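Local coordinates for prophenoloxidase b (Marsupenaeus japonicus, PDB 3WKY), which is the hemolymph precursor of a type 3 copper phenoloxidase, which once activated probably hydroxylates monophenols and oxidises o-diphenols, at residues H201-N206 / Y224-L229. Residues are numbered along the deposited sequence; the frame is centred on the assembly and turned at random.
Sequences HWHLSN and YMHHNL. With CUO (Cu2-o2 cluster), chain J.
One copper of the type 3 dicopper-dioxygen centre is held here by H203 and H226, whose NE2 atoms lie 2.3 Å and 2.2 Å from CU1. H199, one helical turn before H203, supplies the third imidazole. Histidine suits both places because its ring brings an NE2 lone pair to the metal; in H226, ND1 also donates to the carbonyl of F222, which helps fix the ring's rotation and probably makes NE2 a somewhat stronger donor. The two rings meet rim to rim, their planes at 51°. The site lies in the helical core of the hemocyanin-type copper domain, where segments of helices 193-205 and 218-239 run antiparallel, with 12.5 Å between the axes of 201-205 and 224-229. Large side chains, W202 and M225, span that width beside the copper site. W202, with CG opposite the main-chain N (chi1 -169°), extends toward M225, whose flexible thioether bends to follow the flat indole: CE sits over the five-membered ring, 3.5 Å from W202 CG, a CH-pi contact, and SD lies farther above the same face. H226 turns an edge to that face in a T-shaped pair with the six-membered ring, planes at 81°, while W202 NE1 is satisfied by the carbonyl of F618.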
ATOM      1  N   HIS A 201       5.884 -26.344 -34.105  1.00 18.09           N
ATOM      2  CA  HIS A 201       6.615 -27.551 -34.488  1.00 16.42           C
ATOM      3  C   HIS A 201       7.422 -28.143 -33.350  1.00 19.31           C
ATOM      4  O   HIS A 201       7.430 -29.370 -33.150  1.00 17.73           O
ATOM      5  CB  HIS A 201       7.500 -27.287 -35.705  1.00 16.33           C
ATOM      6  CG  HIS A 201       6.745 -27.344 -36.993  1.00 19.44           C
ATOM      7  ND1 HIS A 201       6.477 -28.535 -37.640  1.00 23.04           N
ATOM      8  CD2 HIS A 201       6.187 -26.369 -37.750  1.00 22.79           C
ATOM      9  CE1 HIS A 201       5.789 -28.288 -38.741  1.00 21.29           C
ATOM     10  NE2 HIS A 201       5.597 -26.984 -38.832  1.00 24.41           N
ATOM     11  N   TRP A 202       8.102 -27.284 -32.597  1.00 18.08           N
ATOM     12  CA  TRP A 202       8.922 -27.798 -31.509  1.00 21.11           C
ATOM     13  C   TRP A 202       8.070 -28.586 -30.528  1.00 20.47           C
ATOM     14  O   TRP A 202       8.433 -29.688 -30.096  1.00 17.83           O
ATOM     15  CB  TRP A 202       9.715 -26.688 -30.788  1.00 16.77           C
ATOM     16  CG  TRP A 202      10.730 -27.318 -29.873  1.00 16.68           C
ATOM     17  CD1 TRP A 202      12.038 -27.625 -30.177  1.00 17.46           C
ATOM     18  CD2 TRP A 202      10.496 -27.816 -28.554  1.00 16.31           C
ATOM     19  NE1 TRP A 202      12.632 -28.258 -29.104  1.00 16.65           N
ATOM     20  CE2 TRP A 202      11.701 -28.386 -28.097  1.00 15.89           C
ATOM     21  CE3 TRP A 202       9.377 -27.828 -27.704  1.00 17.64           C
ATOM     22  CZ2 TRP A 202      11.823 -28.966 -26.827  1.00 15.58           C
ATOM     23  CZ3 TRP A 202       9.499 -28.402 -26.445  1.00 18.86           C
ATOM     24  CH2 TRP A 202      10.712 -28.958 -26.017  1.00 17.32           C
ATOM     25  N   HIS A 203       6.926 -28.025 -30.153  1.00 15.38           N
ATOM     26  CA  HIS A 203       6.116 -28.673 -29.146  1.00 16.01           C
ATOM     27  C   HIS A 203       5.354 -29.879 -29.659  1.00 18.25           C
ATOM     28  O   HIS A 203       4.920 -30.711 -28.871  1.00 18.66           O
ATOM     29  CB  HIS A 203       5.171 -27.677 -28.491  1.00 18.09           C
ATOM     30  CG  HIS A 203       5.854 -26.829 -27.474  1.00 14.78           C
ATOM     31  ND1 HIS A 203       6.156 -27.289 -26.213  1.00 18.89           N
ATOM     32  CD2 HIS A 203       6.323 -25.562 -27.542  1.00 17.41           C
ATOM     33  CE1 HIS A 203       6.770 -26.335 -25.538  1.00 18.33           C
ATOM     34  NE2 HIS A 203       6.885 -25.284 -26.325  1.00 17.25           N
ATOM     35  N   LEU A 204       5.190 -29.968 -30.969  1.00 18.14           N
ATOM     36  CA  LEU A 204       4.506 -31.130 -31.526  1.00 18.20           C
ATOM     37  C   LEU A 204       5.506 -32.224 -31.891  1.00 18.57           C
ATOM     38  O   LEU A 204       5.141 -33.399 -31.995  1.00 22.60           O
ATOM     39  CB  LEU A 204       3.600 -30.725 -32.689  1.00 18.38           C
ATOM     40  CG  LEU A 204       2.347 -29.982 -32.191  1.00 19.78           C
ATOM     41  CD1 LEU A 204       1.534 -29.418 -33.342  1.00 22.00           C
ATOM     42  CD2 LEU A 204       1.478 -30.893 -31.327  1.00 22.26           C
ATOM     43  N   SER A 205       6.773 -31.837 -32.057  1.00 18.09           N
ATOM     44  CA  SER A 205       7.854 -32.808 -32.209  1.00 18.22           C
ATOM     45  C   SER A 205       8.274 -33.350 -30.848  1.00 21.36           C
ATOM     46  O   SER A 205       8.626 -34.524 -30.713  1.00 19.00           O
ATOM     47  CB  SER A 205       9.053 -32.148 -32.884  1.00 19.03           C
ATOM     48  OG  SER A 205      10.086 -33.093 -33.124  1.00 25.26           O
ATOM     49  N   ASN A 206       8.229 -32.488 -29.832  1.00 17.18           N
ATOM     50  CA  ASN A 206       8.662 -32.865 -28.487  1.00 17.05           C
ATOM     51  C   ASN A 206       7.614 -32.593 -27.415  1.00 18.79           C
ATOM     52  O   ASN A 206       7.900 -31.885 -26.447  1.00 18.21           O
ATOM     53  CB  ASN A 206       9.933 -32.104 -28.134  1.00 17.25           C
ATOM     54  CG  ASN A 206      11.070 -32.464 -29.040  1.00 23.05           C
ATOM     55  OD1 ASN A 206      11.588 -33.573 -28.963  1.00 20.76           O
ATOM     56  ND2 ASN A 206      11.444 -31.549 -29.931  1.00 19.76           N
ATOM     57  N   TYR A 224      17.090 -26.262 -23.623  1.00 15.49           N
ATOM     58  CA  TYR A 224      18.059 -25.757 -24.583  1.00 15.77           C
ATOM     59  C   TYR A 224      17.423 -24.905 -25.667  1.00 15.53           C
ATOM     60  O   TYR A 224      17.940 -23.845 -26.002  1.00 15.65           O
ATOM     61  CB  TYR A 224      18.823 -26.919 -25.220  1.00 16.00           C
ATOM     62  CG  TYR A 224      20.009 -26.475 -26.046  1.00 15.05           C
ATOM     63  CD1 TYR A 224      21.040 -25.735 -25.472  1.00 17.07           C
ATOM     64  CD2 TYR A 224      20.108 -26.812 -27.394  1.00 17.92           C
ATOM     65  CE1 TYR A 224      22.159 -25.341 -26.226  1.00 18.21           C
ATOM     66  CE2 TYR A 224      21.221 -26.415 -28.158  1.00 16.60           C
ATOM     67  CZ  TYR A 224      22.234 -25.687 -27.566  1.00 19.67           C
ATOM     68  OH  TYR A 224      23.330 -25.297 -28.318  1.00 19.52           O
ATOM     69  N   MET A 225      16.304 -25.358 -26.225  1.00 14.84           N
ATOM     70  CA  MET A 225      15.681 -24.581 -27.276  1.00 16.47           C
ATOM     71  C   MET A 225      15.217 -23.247 -26.692  1.00 13.63           C
ATOM     72  O   MET A 225      15.430 -22.190 -27.289  1.00 15.25           O
ATOM     73  CB  MET A 225      14.514 -25.340 -27.927  1.00 13.62           C
ATOM     74  CG  MET A 225      13.825 -24.541 -29.054  1.00 16.55           C
ATOM     75  SD  MET A 225      12.672 -23.249 -28.456  1.00 18.50           S
ATOM     76  CE  MET A 225      11.113 -24.105 -28.580  1.00 18.32           C
ATOM     77  N   HIS A 226      14.562 -23.291 -25.535  1.00 15.99           N
ATOM     78  CA  HIS A 226      14.056 -22.052 -24.954  1.00 16.29           C
ATOM     79  C   HIS A 226      15.144 -21.107 -24.488  1.00 16.81           C
ATOM     80  O   HIS A 226      14.978 -19.886 -24.550  1.00 15.41           O
ATOM     81  CB  HIS A 226      13.018 -22.335 -23.862  1.00 13.74           C
ATOM     82  CG  HIS A 226      11.777 -22.943 -24.407  1.00 15.16           C
ATOM     83  ND1 HIS A 226      11.632 -24.301 -24.595  1.00 15.78           N
ATOM     84  CD2 HIS A 226      10.639 -22.370 -24.866  1.00 19.42           C
ATOM     85  CE1 HIS A 226      10.445 -24.544 -25.123  1.00 19.53           C
ATOM     86  NE2 HIS A 226       9.835 -23.389 -25.306  1.00 19.39           N
ATOM     87  N   HIS A 227      16.264 -21.667 -24.041  1.00 15.55           N
ATOM     88  CA  HIS A 227      17.417 -20.854 -23.686  1.00 14.19           C
ATOM     89  C   HIS A 227      17.882 -20.069 -24.899  1.00 17.26           C
ATOM     90  O   HIS A 227      18.176 -18.882 -24.821  1.00 13.68           O
ATOM     91  CB  HIS A 227      18.582 -21.712 -23.196  1.00 15.39           C
ATOM     92  CG  HIS A 227      19.857 -20.940 -23.102  1.00 17.37           C
ATOM     93  ND1 HIS A 227      20.062 -19.978 -22.135  1.00 19.80           N
ATOM     94  CD2 HIS A 227      20.952 -20.920 -23.898  1.00 20.37           C
ATOM     95  CE1 HIS A 227      21.248 -19.421 -22.321  1.00 22.86           C
ATOM     96  NE2 HIS A 227      21.809 -19.973 -23.381  1.00 20.32           N
ATOM     97  N   ASN A 228      17.959 -20.750 -26.034  1.00 15.97           N
ATOM     98  CA  ASN A 228      18.390 -20.114 -27.265  1.00 17.18           C
ATOM     99  C   ASN A 228      17.377 -19.093 -27.770  1.00 16.20           C
ATOM    100  O   ASN A 228      17.747 -18.032 -28.275  1.00 16.29           O
ATOM    101  CB  ASN A 228      18.677 -21.193 -28.318  1.00 16.03           C
ATOM    102  CG  ASN A 228      20.069 -21.738 -28.195  1.00 14.96           C
ATOM    103  OD1 ASN A 228      20.991 -21.198 -28.797  1.00 16.14           O
ATOM    104  ND2 ASN A 228      20.242 -22.800 -27.390  1.00 14.41           N
ATOM    105  N   LEU A 229      16.094 -19.409 -27.605  1.00 15.49           N
ATOM    106  CA  LEU A 229      15.021 -18.492 -27.959  1.00 15.96           C
ATOM    107  C   LEU A 229      15.088 -17.190 -27.132  1.00 17.28           C
ATOM    108  O   LEU A 229      15.002 -16.088 -27.682  1.00 14.16           O
ATOM    109  CB  LEU A 229      13.676 -19.213 -27.771  1.00 14.32           C
ATOM    110  CG  LEU A 229      12.355 -18.485 -28.009  1.00 13.39           C
ATOM    111  CD1 LEU A 229      12.345 -17.777 -29.360  1.00 14.41           C
ATOM    112  CD2 LEU A 229      11.246 -19.522 -27.935  1.00 15.42           C
TER
HETATM  113 CU1  CUO J 708       7.694 -23.245 -25.702  1.00 26.47          CU
HETATM  114 CU2  CUO J 708       6.488 -21.942 -22.569  1.00 20.77          CU
HETATM  115  O1  CUO J 708       6.789 -23.358 -23.925  1.00 34.54           O
HETATM  116  O2  CUO J 708       6.038 -22.096 -24.698  1.00 28.87           O